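Local atomic coordinates of pectate lyase 1 (Juniperus ashei, PDB entry 1PXZ), a protein that cleaves pectate by calcium-dependent beta-elimination, with low activity, and is a major allergen of cedar pollen built on a parallel beta-helix. Residues Leu237-Asn242 with Leu262-Ser267; Val26-Ser31 with Lys214-Phe219; Met230-Tyr235 with Asn249-Gly254; Ser298-Phe303 with Val329-Ala334; Lys276-Lys281 with Tyr308-Gly313. All blocks are in the same frame, centred on the assembly; numbering follows the deposited sequence.

Interaction 1: Leu237-Asn242 with Leu262-Ser267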
# COMPACT_ATOMS: atom_id res chain seq x y z
N LEU A 237 -1.31 -11.48 -9.36
CA LEU A 237 -0.42 -10.76 -10.26
C LEU A 237 0.04 -9.46 -9.63
O LEU A 237 -0.83 -8.69 -9.18
CB LEU A 237 -1.20 -10.44 -11.54
CG LEU A 237 -0.66 -9.47 -12.58
CD1 LEU A 237 0.65 -9.99 -13.16
CD2 LEU A 237 -1.68 -9.28 -13.70
N VAL A 238 1.34 -9.21 -9.61
CA VAL A 238 1.80 -7.92 -9.08
C VAL A 238 2.75 -7.26 -10.08
O VAL A 238 3.73 -7.90 -10.45
CB VAL A 238 2.54 -8.03 -7.74
CG1 VAL A 238 2.70 -6.62 -7.17
CG2 VAL A 238 1.83 -8.93 -6.76
N HIS A 239 2.45 -6.04 -10.46
CA HIS A 239 3.35 -5.23 -11.28
C HIS A 239 4.19 -4.33 -10.38
O HIS A 239 3.64 -3.44 -9.72
CB HIS A 239 2.55 -4.42 -12.31
CG HIS A 239 3.36 -3.64 -13.28
ND1 HIS A 239 2.99 -2.42 -13.78
CD2 HIS A 239 4.57 -3.96 -13.83
CE1 HIS A 239 3.93 -1.98 -14.61
NE2 HIS A 239 4.90 -2.90 -14.67
N VAL A 240 5.48 -4.57 -10.33
CA VAL A 240 6.39 -3.80 -9.46
C VAL A 240 7.21 -2.85 -10.32
O VAL A 240 8.15 -3.30 -10.97
CB VAL A 240 7.29 -4.73 -8.65
CG1 VAL A 240 8.17 -3.94 -7.66
CG2 VAL A 240 6.48 -5.74 -7.84
N ALA A 241 6.85 -1.55 -10.36
CA ALA A 241 7.42 -0.66 -11.36
C ALA A 241 8.03 0.63 -10.84
O ALA A 241 7.37 1.34 -10.08
CB ALA A 241 6.29 -0.27 -12.33
N ASN A 242 9.25 0.98 -11.24
CA ASN A 242 9.89 2.25 -10.91
C ASN A 242 9.89 2.53 -9.40
O ASN A 242 9.62 3.65 -8.95
CB ASN A 242 9.23 3.38 -11.66
CG ASN A 242 9.77 3.49 -13.08
OD1 ASN A 242 10.83 2.97 -13.45
ND2 ASN A 242 9.00 4.20 -13.88
N LEU A 262 5.90 -9.06 -12.15
CA LEU A 262 6.44 -8.28 -13.25
C LEU A 262 7.20 -7.09 -12.69
O LEU A 262 6.64 -6.05 -12.36
CB LEU A 262 5.33 -7.87 -14.21
CG LEU A 262 4.42 -9.04 -14.66
CD1 LEU A 262 3.41 -8.56 -15.69
CD2 LEU A 262 5.24 -10.20 -15.21
N SER A 263 8.52 -7.31 -12.59
CA SER A 263 9.43 -6.27 -12.11
C SER A 263 9.93 -5.44 -13.29
O SER A 263 10.53 -6.00 -14.20
CB SER A 263 10.60 -6.92 -11.36
OG SER A 263 11.60 -5.94 -11.07
N GLU A 264 9.67 -4.14 -13.28
CA GLU A 264 10.07 -3.28 -14.40
C GLU A 264 10.61 -1.95 -13.94
O GLU A 264 9.92 -1.24 -13.20
CB GLU A 264 8.82 -3.10 -15.27
CG GLU A 264 9.02 -2.30 -16.54
CD GLU A 264 7.80 -2.29 -17.44
OE1 GLU A 264 6.70 -2.73 -17.02
OE2 GLU A 264 7.97 -1.82 -18.59
N GLY A 265 11.82 -1.59 -14.35
CA GLY A 265 12.34 -0.27 -14.05
C GLY A 265 12.59 -0.00 -12.58
O GLY A 265 12.59 1.17 -12.15
N ASN A 266 12.83 -1.02 -11.78
CA ASN A 266 13.20 -0.83 -10.37
C ASN A 266 14.69 -0.58 -10.22
O ASN A 266 15.45 -0.94 -11.13
CB ASN A 266 12.79 -2.08 -9.57
CG ASN A 266 11.28 -2.25 -9.60
OD1 ASN A 266 10.58 -1.36 -9.11
ND2 ASN A 266 10.80 -3.34 -10.16
N SER A 267 15.13 0.00 -9.11
CA SER A 267 16.56 0.13 -8.86
C SER A 267 16.86 -0.58 -7.54
O SER A 267 16.27 -0.26 -6.50
CB SER A 267 16.99 1.59 -8.82
OG SER A 267 18.36 1.72 -8.41
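Leu-237 opens the pairing with an apolar touch: its CD1 lies 4.0 Å from CD1 of Leu-262, the two side chains meeting at a slant. From Val-238 onward the backbones run as neighbouring, nearly parallel strands, with segment axes 4.7 Å apart. The carbonyl of Val-238 receives the N-H of Leu-262. With CG anti to the backbone N (chi1 -175°), His-239 reaches over the next strand, where NE2 donates to Glu-264 OE1 at 3.0 Å. The carboxylate oxygen is met on its anti side, and the ring and carboxylate planes stand 56° apart. The ring's CD2 edge also lies 3.3 Å from Leu-262 O. Tyr-321 engages ND1, while Thr-318 and Arg-300 hold the two oxygens of Glu-264, so this polar pair has partners at both ends. Both backbone polar atoms of Val-240 are bonded across the contact: its N donates to Leu-262 O at 2.8 Å, and its O accepts both Glu-264 N at 2.9 Å and Asn-266 ND2 at 2.8 Å. The amide nitrogen arrives 54° above the carbonyl plane and also donates to Ser-263 OG, itself bonded to Asp-301; with OD1 bonded to Asn-243 N, this fixes the rotation of the Asn-266 amide. Ala-241 packs its CB against one face of the His-239 ring. At Asn-242 the chain turns, and its N bonds Glu-264 O at 3.0 Å. Within the beta-helix, strand 237-241 lies in a parallel sheet between strands 214-218 and 260-264, the latter pairing with 296-299.

Interaction 2: Val26-Ser31 with Lys214-Phe219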
# COMPACT_ATOMS: atom_id res chain seq x y z
N VAL A 26 -3.03 5.57 -11.36
CA VAL A 26 -2.59 4.72 -12.47
C VAL A 26 -2.52 3.27 -11.97
O VAL A 26 -2.58 3.02 -10.76
CB VAL A 26 -1.25 5.11 -13.12
CG1 VAL A 26 -1.32 6.56 -13.61
CG2 VAL A 26 -0.07 4.94 -12.19
N GLY A 27 -2.41 2.31 -12.90
CA GLY A 27 -2.28 0.94 -12.43
C GLY A 27 -3.64 0.33 -12.13
O GLY A 27 -4.66 0.91 -12.49
N PHE A 28 -3.61 -0.80 -11.45
CA PHE A 28 -4.85 -1.52 -11.23
C PHE A 28 -5.81 -0.79 -10.31
O PHE A 28 -7.01 -1.08 -10.35
CB PHE A 28 -4.53 -2.91 -10.67
CG PHE A 28 -3.87 -3.84 -11.69
CD1 PHE A 28 -4.51 -4.12 -12.88
CD2 PHE A 28 -2.63 -4.38 -11.42
CE1 PHE A 28 -3.93 -4.96 -13.83
CE2 PHE A 28 -2.04 -5.22 -12.37
CZ PHE A 28 -2.68 -5.50 -13.55
N GLY A 29 -5.33 0.15 -9.47
CA GLY A 29 -6.32 0.86 -8.66
C GLY A 29 -6.74 2.15 -9.32
O GLY A 29 -7.22 3.07 -8.63
N SER A 30 -6.61 2.28 -10.64
CA SER A 30 -6.89 3.57 -11.27
C SER A 30 -8.35 4.00 -11.18
O SER A 30 -8.60 5.21 -11.35
CB SER A 30 -6.51 3.57 -12.77
OG SER A 30 -7.48 2.77 -13.44
N SER A 31 -9.30 3.11 -10.94
CA SER A 31 -10.72 3.43 -10.85
C SER A 31 -11.11 3.93 -9.47
O SER A 31 -12.27 4.31 -9.26
CB SER A 31 -11.60 2.20 -11.15
OG SER A 31 -11.48 1.89 -12.54
N LYS A 214 -5.04 -8.47 -8.56
CA LYS A 214 -4.16 -7.66 -9.40
C LYS A 214 -3.73 -6.42 -8.63
O LYS A 214 -4.63 -5.69 -8.17
CB LYS A 214 -4.85 -7.26 -10.70
CG LYS A 214 -5.30 -8.49 -11.51
CD LYS A 214 -6.01 -8.00 -12.78
CE LYS A 214 -6.00 -9.07 -13.87
NZ LYS A 214 -6.67 -10.31 -13.39
N VAL A 215 -2.43 -6.23 -8.48
CA VAL A 215 -1.91 -5.12 -7.67
C VAL A 215 -0.75 -4.40 -8.35
O VAL A 215 0.11 -5.08 -8.92
CB VAL A 215 -1.41 -5.60 -6.30
CG1 VAL A 215 -0.80 -4.41 -5.54
CG2 VAL A 215 -2.55 -6.22 -5.50
N THR A 216 -0.73 -3.07 -8.28
CA THR A 216 0.35 -2.27 -8.87
C THR A 216 1.17 -1.69 -7.71
O THR A 216 0.55 -1.07 -6.85
CB THR A 216 -0.16 -1.13 -9.76
OG1 THR A 216 -0.91 -1.66 -10.86
CG2 THR A 216 0.98 -0.33 -10.38
N VAL A 217 2.47 -1.94 -7.75
CA VAL A 217 3.35 -1.34 -6.72
C VAL A 217 4.30 -0.39 -7.44
O VAL A 217 5.21 -0.93 -8.11
CB VAL A 217 4.11 -2.42 -5.94
CG1 VAL A 217 5.09 -1.78 -4.94
CG2 VAL A 217 3.13 -3.33 -5.23
N ALA A 218 4.09 0.92 -7.35
CA ALA A 218 4.87 1.85 -8.16
C ALA A 218 5.37 3.11 -7.47
O ALA A 218 4.66 3.75 -6.70
CB ALA A 218 4.00 2.26 -9.35
N PHE A 219 6.59 3.51 -7.81
CA PHE A 219 7.21 4.75 -7.39
C PHE A 219 7.39 4.83 -5.87
O PHE A 219 7.40 5.93 -5.29
CB PHE A 219 6.42 5.97 -7.88
CG PHE A 219 5.98 5.88 -9.34
CD1 PHE A 219 6.95 5.89 -10.32
CD2 PHE A 219 4.64 5.79 -9.66
CE1 PHE A 219 6.56 5.81 -11.66
CE2 PHE A 219 4.25 5.68 -10.99
CZ PHE A 219 5.22 5.67 -11.98
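Phe-28 N donates to Thr-216 OG1 at 2.9 Å, with an N-H...O angle of 165°, and the Phe-28 ring settles beside the same strand. Lys-214 CB sits over the centre of one ring face, 3.6 Å from the centroid and 7° off the normal, a CH-pi contact. Farther along the lysine chain, CD comes 3.8 Å from Phe-28 CE1 near the rim. The ring's CD2 corner approaches Thr-216 OG1 at 3.3 Å, while the backbone atoms Val-215 C and Thr-216 N lie at the ring edge in its plane. Gly-27 CA packs 3.3 Å from Thr-216 OG1, an approach that a backbone without a side chain permits. Thr-216 presents its hydroxyl to the loop because OG1 is anti to the carbonyl carbon (chi1 -61°). In the next shell, Tyr-321 hydrogen-bonds that hydroxyl and meets the Phe-28 ring at a steep angle, and Thr-186 OG1 bonds Val-26 O and Gly-29 N. The contact therefore joins the N-terminal loop 26-31 to strand 214-218 on the outside of the beta-helix, across 182 intervening residues. Its chemistry is mixed: a buried hydroxyl, gripped by a backbone N-H and a tyrosine hydroxyl, ties the loop to the strand, while the aliphatic root of Lys-214 covers the aromatic ring and the chain's end leads away from the loop.

Interaction 3: Met230-Tyr235 with Asn249-Gly254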
# COMPACT_ATOMS: atom_id res chain seq x y z
N MET A 230 8.80 -7.08 -0.21
CA MET A 230 8.60 -5.78 -0.86
C MET A 230 8.32 -5.90 -2.35
O MET A 230 9.03 -5.33 -3.18
CB MET A 230 9.84 -4.88 -0.65
CG MET A 230 10.01 -4.57 0.84
SD MET A 230 11.49 -3.59 1.11
CE MET A 230 12.67 -4.86 1.57
N PRO A 231 7.28 -6.61 -2.77
CA PRO A 231 6.35 -7.34 -1.92
C PRO A 231 6.70 -8.81 -1.74
O PRO A 231 7.57 -9.34 -2.43
CB PRO A 231 5.07 -7.27 -2.77
CG PRO A 231 5.60 -7.44 -4.16
CD PRO A 231 6.91 -6.69 -4.20
N ARG A 232 5.98 -9.46 -0.84
CA ARG A 232 5.85 -10.92 -0.83
C ARG A 232 4.44 -11.22 -1.35
O ARG A 232 3.46 -10.79 -0.74
CB ARG A 232 6.06 -11.56 0.54
CG ARG A 232 6.07 -13.10 0.49
CD ARG A 232 5.56 -13.68 1.80
NE ARG A 232 5.87 -15.09 1.95
CZ ARG A 232 5.22 -16.08 1.36
NH1 ARG A 232 4.19 -15.85 0.55
NH2 ARG A 232 5.58 -17.35 1.56
N ALA A 233 4.36 -11.94 -2.47
CA ALA A 233 3.08 -12.22 -3.12
C ALA A 233 2.72 -13.71 -3.18
O ALA A 233 3.61 -14.56 -3.18
CB ALA A 233 3.19 -11.69 -4.55
N ARG A 234 1.44 -14.03 -3.25
CA ARG A 234 0.94 -15.38 -3.48
C ARG A 234 -0.18 -15.38 -4.53
O ARG A 234 -1.01 -14.47 -4.48
CB ARG A 234 0.31 -16.00 -2.25
CG ARG A 234 1.18 -16.33 -1.07
CD ARG A 234 0.36 -17.09 -0.02
NE ARG A 234 1.24 -17.54 1.05
CZ ARG A 234 1.64 -16.83 2.09
NH1 ARG A 234 1.26 -15.58 2.27
NH2 ARG A 234 2.44 -17.39 2.99
N TYR A 235 -0.21 -16.37 -5.42
CA TYR A 235 -1.31 -16.62 -6.34
C TYR A 235 -1.59 -15.57 -7.39
O TYR A 235 -1.80 -15.89 -8.57
CB TYR A 235 -2.62 -16.77 -5.52
CG TYR A 235 -2.65 -18.13 -4.85
CD1 TYR A 235 -2.59 -19.25 -5.67
CD2 TYR A 235 -2.72 -18.30 -3.48
CE1 TYR A 235 -2.61 -20.52 -5.13
CE2 TYR A 235 -2.74 -19.58 -2.93
CZ TYR A 235 -2.68 -20.68 -3.77
OH TYR A 235 -2.70 -21.96 -3.27
N ASN A 249 17.24 -6.85 4.11
CA ASN A 249 17.86 -7.70 5.13
C ASN A 249 17.89 -9.16 4.72
O ASN A 249 18.88 -9.82 5.06
CB ASN A 249 17.12 -7.63 6.47
CG ASN A 249 17.86 -8.29 7.61
OD1 ASN A 249 17.32 -9.08 8.39
ND2 ASN A 249 19.15 -7.96 7.75
N ILE A 250 16.83 -9.63 4.06
CA ILE A 250 16.76 -11.03 3.67
C ILE A 250 16.66 -11.15 2.15
O ILE A 250 17.51 -11.77 1.50
CB ILE A 250 15.58 -11.76 4.34
CG1 ILE A 250 15.63 -11.67 5.88
CG2 ILE A 250 15.50 -13.20 3.88
CD1 ILE A 250 14.38 -12.23 6.52
N TYR A 251 15.61 -10.55 1.59
CA TYR A 251 15.42 -10.41 0.17
C TYR A 251 14.55 -9.18 -0.10
O TYR A 251 14.00 -8.63 0.86
CB TYR A 251 14.71 -11.62 -0.45
CG TYR A 251 13.33 -11.84 0.12
CD1 TYR A 251 13.18 -12.52 1.32
CD2 TYR A 251 12.16 -11.39 -0.51
CE1 TYR A 251 11.93 -12.75 1.88
CE2 TYR A 251 10.91 -11.60 0.04
CZ TYR A 251 10.81 -12.28 1.23
OH TYR A 251 9.56 -12.50 1.77
N ALA A 252 14.36 -8.88 -1.38
CA ALA A 252 13.47 -7.76 -1.69
C ALA A 252 12.10 -8.21 -2.18
O ALA A 252 11.09 -7.76 -1.65
CB ALA A 252 14.08 -6.83 -2.74
N ILE A 253 12.10 -9.03 -3.21
CA ILE A 253 10.84 -9.46 -3.82
C ILE A 253 10.69 -10.95 -3.69
O ILE A 253 11.63 -11.70 -3.99
CB ILE A 253 10.80 -9.04 -5.30
CG1 ILE A 253 10.85 -7.52 -5.45
CG2 ILE A 253 9.59 -9.62 -6.02
CD1 ILE A 253 11.02 -7.06 -6.88
N GLY A 254 9.53 -11.44 -3.22
CA GLY A 254 9.49 -12.91 -3.10
C GLY A 254 8.05 -13.39 -3.13
O GLY A 254 7.11 -12.61 -3.34
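Two neighbouring strands of a parallel sheet of the beta-helix meet here, 232-234, which follows the predicted active-site residue Arg-229 closely, and 253-256. Met-230 N donates to Ala-252 O at 2.8 Å, bent at the hydrogen (138°) though nearly in line with the carbonyl bond. Met-230 CB packs 3.3 Å from that same oxygen. The peptide bond before Pro-231 is cis, and the proline's carbonyl accepts Gly-254 N at 3.0 Å in the carbonyl plane. Gly-254 O in turn accepts Ala-233 N at 3.0 Å, which places Arg-232 directly opposite Gly-254 as a parallel bridge. The bridge stacks one coil of the parallel beta-helix on the next. On the inner side, Pro-231 CD lies 4.2 Å from Ile-253 CG1, with Pro-231 also touching Val-240 across the core. On the other face Tyr-251, in the loop before strand 253-256, reaches across until OH lies 3.8 Å from Arg-232 CG. The CE2 corner of the ring comes close to Gly-254, where a beta carbon would clash with it. The Arg-232 guanidinium, carried out on an extended chain with CG anti to the backbone N (chi1 -174°), is turned 73° from the tyrosine ring, and its NH1 is held by Ser-256 OG. NH1 also sits over the centre of the Arg-234 guanidinium, 3.1 Å above its plane. Tyr-251 also touches Arg-229.

Interaction 4: Ser298-Phe303 with Val329-Ala334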
# COMPACT_ATOMS: atom_id res chain seq x y z
N SER A 298 12.02 -9.66 -15.04
CA SER A 298 12.74 -8.42 -14.74
C SER A 298 13.03 -7.68 -16.04
O SER A 298 13.73 -8.21 -16.91
CB SER A 298 14.04 -8.73 -13.99
OG SER A 298 14.90 -7.61 -13.95
N THR A 299 12.48 -6.48 -16.20
CA THR A 299 12.65 -5.68 -17.40
C THR A 299 13.21 -4.30 -17.12
O THR A 299 12.55 -3.55 -16.38
CB THR A 299 11.27 -5.49 -18.09
OG1 THR A 299 10.68 -6.80 -18.26
CG2 THR A 299 11.41 -4.84 -19.45
N ARG A 300 14.34 -3.92 -17.68
CA ARG A 300 14.97 -2.61 -17.53
C ARG A 300 15.18 -2.21 -16.07
O ARG A 300 15.16 -1.03 -15.73
CB ARG A 300 14.16 -1.53 -18.27
CG ARG A 300 14.02 -1.92 -19.76
CD ARG A 300 13.28 -0.88 -20.57
NE ARG A 300 11.86 -0.88 -20.23
CZ ARG A 300 11.18 0.20 -19.86
NH1 ARG A 300 11.78 1.38 -19.78
NH2 ARG A 300 9.89 0.09 -19.56
N ASP A 301 15.37 -3.20 -15.22
CA ASP A 301 15.76 -2.98 -13.82
C ASP A 301 17.19 -2.51 -13.76
O ASP A 301 17.98 -2.75 -14.68
CB ASP A 301 15.57 -4.26 -13.01
CG ASP A 301 14.13 -4.60 -12.66
OD1 ASP A 301 13.29 -3.67 -12.55
OD2 ASP A 301 13.80 -5.80 -12.48
N ALA A 302 17.56 -1.80 -12.70
CA ALA A 302 18.96 -1.42 -12.50
C ALA A 302 19.50 -2.12 -11.25
O ALA A 302 18.71 -2.29 -10.31
CB ALA A 302 19.11 0.08 -12.41
N PHE A 303 20.77 -2.53 -11.24
CA PHE A 303 21.30 -3.34 -10.16
C PHE A 303 22.59 -2.72 -9.63
O PHE A 303 23.50 -2.45 -10.39
CB PHE A 303 21.60 -4.80 -10.58
CG PHE A 303 20.33 -5.48 -11.07
CD1 PHE A 303 19.48 -6.08 -10.17
CD2 PHE A 303 19.98 -5.50 -12.41
CE1 PHE A 303 18.30 -6.68 -10.60
CE2 PHE A 303 18.81 -6.09 -12.86
CZ PHE A 303 17.97 -6.68 -11.94
N VAL A 329 6.58 3.39 -17.78
CA VAL A 329 7.63 2.97 -16.86
C VAL A 329 8.98 3.29 -17.48
O VAL A 329 9.25 2.88 -18.62
CB VAL A 329 7.49 1.48 -16.54
CG1 VAL A 329 8.53 1.03 -15.52
CG2 VAL A 329 6.09 1.16 -16.01
N GLU A 330 9.81 4.06 -16.78
CA GLU A 330 11.16 4.36 -17.25
C GLU A 330 12.15 3.28 -16.87
O GLU A 330 11.84 2.40 -16.07
CB GLU A 330 11.65 5.68 -16.63
CG GLU A 330 10.58 6.76 -16.72
CD GLU A 330 10.49 7.32 -18.12
OE1 GLU A 330 11.48 7.15 -18.86
OE2 GLU A 330 9.44 7.90 -18.47
N ASN A 331 13.35 3.38 -17.44
CA ASN A 331 14.46 2.52 -17.05
C ASN A 331 14.80 2.66 -15.57
O ASN A 331 14.61 3.74 -15.01
CB ASN A 331 15.70 2.93 -17.85
CG ASN A 331 16.81 1.93 -17.55
OD1 ASN A 331 17.52 2.04 -16.55
ND2 ASN A 331 16.93 0.95 -18.44
N GLY A 332 15.32 1.60 -14.97
CA GLY A 332 15.61 1.62 -13.54
C GLY A 332 16.60 2.67 -13.12
O GLY A 332 16.67 3.12 -11.96
N ASN A 333 17.42 3.14 -14.05
CA ASN A 333 18.32 4.23 -13.66
C ASN A 333 17.53 5.47 -13.29
O ASN A 333 18.06 6.35 -12.60
CB ASN A 333 19.28 4.55 -14.82
CG ASN A 333 18.52 4.87 -16.08
OD1 ASN A 333 17.29 4.98 -16.04
ND2 ASN A 333 19.21 5.00 -17.20
N ALA A 334 16.28 5.58 -13.73
CA ALA A 334 15.51 6.78 -13.38
C ALA A 334 14.78 6.67 -12.05
O ALA A 334 14.26 7.67 -11.56
CB ALA A 334 14.50 7.06 -14.49
O HOH W 1 19.08 -0.53 -16.18
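Val-329 O is gripped by two nitrogens of one guanidinium: Arg-300 NH2 at 3.0 Å and Arg-300 NH1 at 3.2 Å. The oxygen lies at the edge of the guanidinium, close to its plane, so the arginine meets it end-on. Seen from the carbonyl, both nitrogens come from the same face, NH2 standing 47° above the plane. A bend at chi3 (-71°) turns the arginine chain toward this oxygen. The same NH2 forms a salt bridge with Glu-264. Beyond it, Gly-332 N donates to Arg-300 O at 2.7 Å, lying nearly in line with the carbonyl bond but bent at the hydrogen (145°). Ala-302 CB packs 3.7 Å from Gly-332 C, where the backbone comes close because glycine carries no side chain. Asn-331 shapes the incoming loop as an Asx turn, OD1 accepting Asn-333 N at 2.7 Å, and a water bridges that OD1 to Asp-301 O. The 329-334 loop is thus fastened at the turn between strands 296-299 and 302-304, on the surface of the beta-helix. Chemically, the arginine's charge is shared between a neutral carbonyl and the carboxylate of Glu-264, which probably helps keep that carboxylate ionised and links the 329-334 loop to the neighbouring strand 260-264.

Interaction 5: Lys276-Lys281 with Tyr308-Gly313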
# COMPACT_ATOMS: atom_id res chain seq x y z
N LYS A 276 23.08 -12.22 0.55
CA LYS A 276 21.90 -11.35 0.48
C LYS A 276 21.84 -10.62 -0.85
O LYS A 276 21.02 -9.70 -1.01
CB LYS A 276 21.93 -10.29 1.59
CG LYS A 276 21.89 -10.85 3.01
CD LYS A 276 21.81 -9.73 4.04
CE LYS A 276 21.84 -10.30 5.45
NZ LYS A 276 21.44 -9.30 6.48
N LYS A 277 22.68 -10.96 -1.83
CA LYS A 277 22.74 -10.22 -3.08
C LYS A 277 21.51 -10.45 -3.95
O LYS A 277 21.18 -9.60 -4.77
CB LYS A 277 23.98 -10.67 -3.90
CG LYS A 277 25.30 -10.33 -3.19
CD LYS A 277 25.53 -8.83 -3.07
CE LYS A 277 26.93 -8.49 -2.55
NZ LYS A 277 27.07 -7.02 -2.31
N GLU A 278 20.85 -11.59 -3.77
CA GLU A 278 19.73 -11.93 -4.64
C GLU A 278 18.47 -11.12 -4.27
O GLU A 278 18.05 -11.09 -3.12
CB GLU A 278 19.37 -13.43 -4.60
CG GLU A 278 18.42 -13.72 -5.77
CD GLU A 278 17.97 -15.15 -5.84
OE1 GLU A 278 18.67 -16.01 -5.25
OE2 GLU A 278 16.93 -15.43 -6.49
N VAL A 279 17.90 -10.46 -5.27
CA VAL A 279 16.73 -9.62 -5.03
C VAL A 279 15.52 -10.50 -4.71
O VAL A 279 14.73 -10.17 -3.82
CB VAL A 279 16.43 -8.79 -6.29
CG1 VAL A 279 15.01 -8.21 -6.25
CG2 VAL A 279 17.47 -7.69 -6.50
N THR A 280 15.39 -11.59 -5.45
CA THR A 280 14.30 -12.54 -5.44
C THR A 280 14.45 -13.68 -4.45
O THR A 280 15.53 -14.16 -4.11
CB THR A 280 14.15 -13.24 -6.83
OG1 THR A 280 15.47 -13.50 -7.35
CG2 THR A 280 13.45 -12.34 -7.82
N LYS A 281 13.29 -14.15 -3.97
CA LYS A 281 13.24 -15.33 -3.14
C LYS A 281 11.95 -16.12 -3.39
O LYS A 281 10.86 -15.61 -3.15
CB LYS A 281 13.33 -15.00 -1.64
CG LYS A 281 13.58 -16.29 -0.84
CD LYS A 281 14.05 -15.95 0.58
CE LYS A 281 13.97 -17.20 1.46
NZ LYS A 281 12.96 -17.04 2.55
N TYR A 308 21.20 -8.98 -7.97
CA TYR A 308 20.70 -9.61 -9.18
C TYR A 308 19.32 -10.22 -8.95
O TYR A 308 18.94 -10.56 -7.82
CB TYR A 308 21.67 -10.71 -9.68
CG TYR A 308 21.95 -11.78 -8.65
CD1 TYR A 308 23.00 -11.63 -7.74
CD2 TYR A 308 21.17 -12.92 -8.58
CE1 TYR A 308 23.21 -12.63 -6.81
CE2 TYR A 308 21.39 -13.93 -7.66
CZ TYR A 308 22.42 -13.76 -6.77
OH TYR A 308 22.65 -14.75 -5.84
N PHE A 309 18.58 -10.34 -10.05
CA PHE A 309 17.22 -10.88 -10.05
C PHE A 309 17.22 -12.21 -10.78
O PHE A 309 17.67 -12.26 -11.93
CB PHE A 309 16.31 -9.87 -10.73
CG PHE A 309 14.81 -10.10 -10.72
CD1 PHE A 309 14.19 -11.12 -11.42
CD2 PHE A 309 14.02 -9.23 -9.97
CE1 PHE A 309 12.82 -11.30 -11.40
CE2 PHE A 309 12.65 -9.40 -9.94
CZ PHE A 309 12.04 -10.42 -10.65
N VAL A 310 16.71 -13.26 -10.17
CA VAL A 310 16.63 -14.55 -10.88
C VAL A 310 15.24 -14.65 -11.51
O VAL A 310 14.22 -14.82 -10.83
CB VAL A 310 16.92 -15.70 -9.91
CG1 VAL A 310 16.73 -17.04 -10.60
CG2 VAL A 310 18.35 -15.58 -9.39
N SER A 311 15.24 -14.51 -12.82
CA SER A 311 14.03 -14.56 -13.63
C SER A 311 13.53 -15.97 -13.89
O SER A 311 14.32 -16.93 -13.84
CB SER A 311 14.34 -13.91 -15.01
OG SER A 311 14.08 -12.52 -14.86
N SER A 312 12.25 -16.10 -14.19
CA SER A 312 11.71 -17.39 -14.65
C SER A 312 10.54 -17.10 -15.60
O SER A 312 9.85 -16.08 -15.45
CB SER A 312 11.32 -18.33 -13.52
OG SER A 312 10.44 -17.72 -12.58
N GLY A 313 10.33 -17.96 -16.59
CA GLY A 313 9.30 -17.73 -17.61
C GLY A 313 9.92 -17.03 -18.80
O GLY A 313 11.06 -16.55 -18.69
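Glu-278 lies along the ring of Tyr-308: its CB is 3.7 Å from Tyr-308 CE2, its CG is 3.5 Å from the same atom, and its CD has moved on to Val-310, 3.6 Å from CG2. At the tip, OE2 touches Val-310 CG2 and accepts the hydroxyl of Thr-280 on its anti lone pair, 2.6 Å from OG1. The chain can run this way because CG is anti to the backbone N (chi1 -167°) and the rest is extended, leaving the carboxylate only 22° from the plane of the tyrosine ring. Glu-278 CA lies over that ring face, offset toward the rim, in a CH-pi contact. Lys-277 CB meets the ring obliquely near CE1. Thr-280 turns two branches to two neighbours. Its OG1, while donating to the glutamate, accepts Val-310 N at 3.1 Å, so the hydroxyl relays between side chain and backbone. Its CG2 sits almost exactly over the centre of the Phe-309 ring, 3.5 Å from the centroid and 5° off the normal. Val-279 CG1 touches the same ring at CD2. Backbone bonds frame these contacts: Val-279 N donates to Tyr-308 O at 2.8 Å and Tyr-308 N donates to Lys-277 O at 3.3 Å. The loop 308-313 thereby lies across the start of strand 280-282, the outermost strand of its sheet. Arg-282 reaches Val-310 O, Phe-309 and Ser-311 rest on Ser-298 of strand 296-299, and strand 253-256 pairs with strand 280-282 along its other edge.

How the interactions relate
Interactions 1, 2 and 4 follow one another along the same face of the beta-helix. Strand 214-218 of interaction 2 bonds strand 237-241 of interaction 1 (His-239 O to Val-217 N, 2.7 Å), and Ser-263 OG of interaction 1 meets Asp-301 OD2 of interaction 4 at 2.6 Å. Interaction 3 sits on another sheet, its Pro-231 CD packing 3.8 Å from Val-240 CG2 across the core. It continues into interaction 5 through Ala-252 N and Val-279 O, 2.8 Å apart. Phe-309 joins interactions 4 and 5. Interaction 3 lies nearest the predicted active-site Arg-229, about 3 Å from Tyr-251 between side chains; the side chain of Val-279 in interaction 5 is about 12 Å from that of Arg-229.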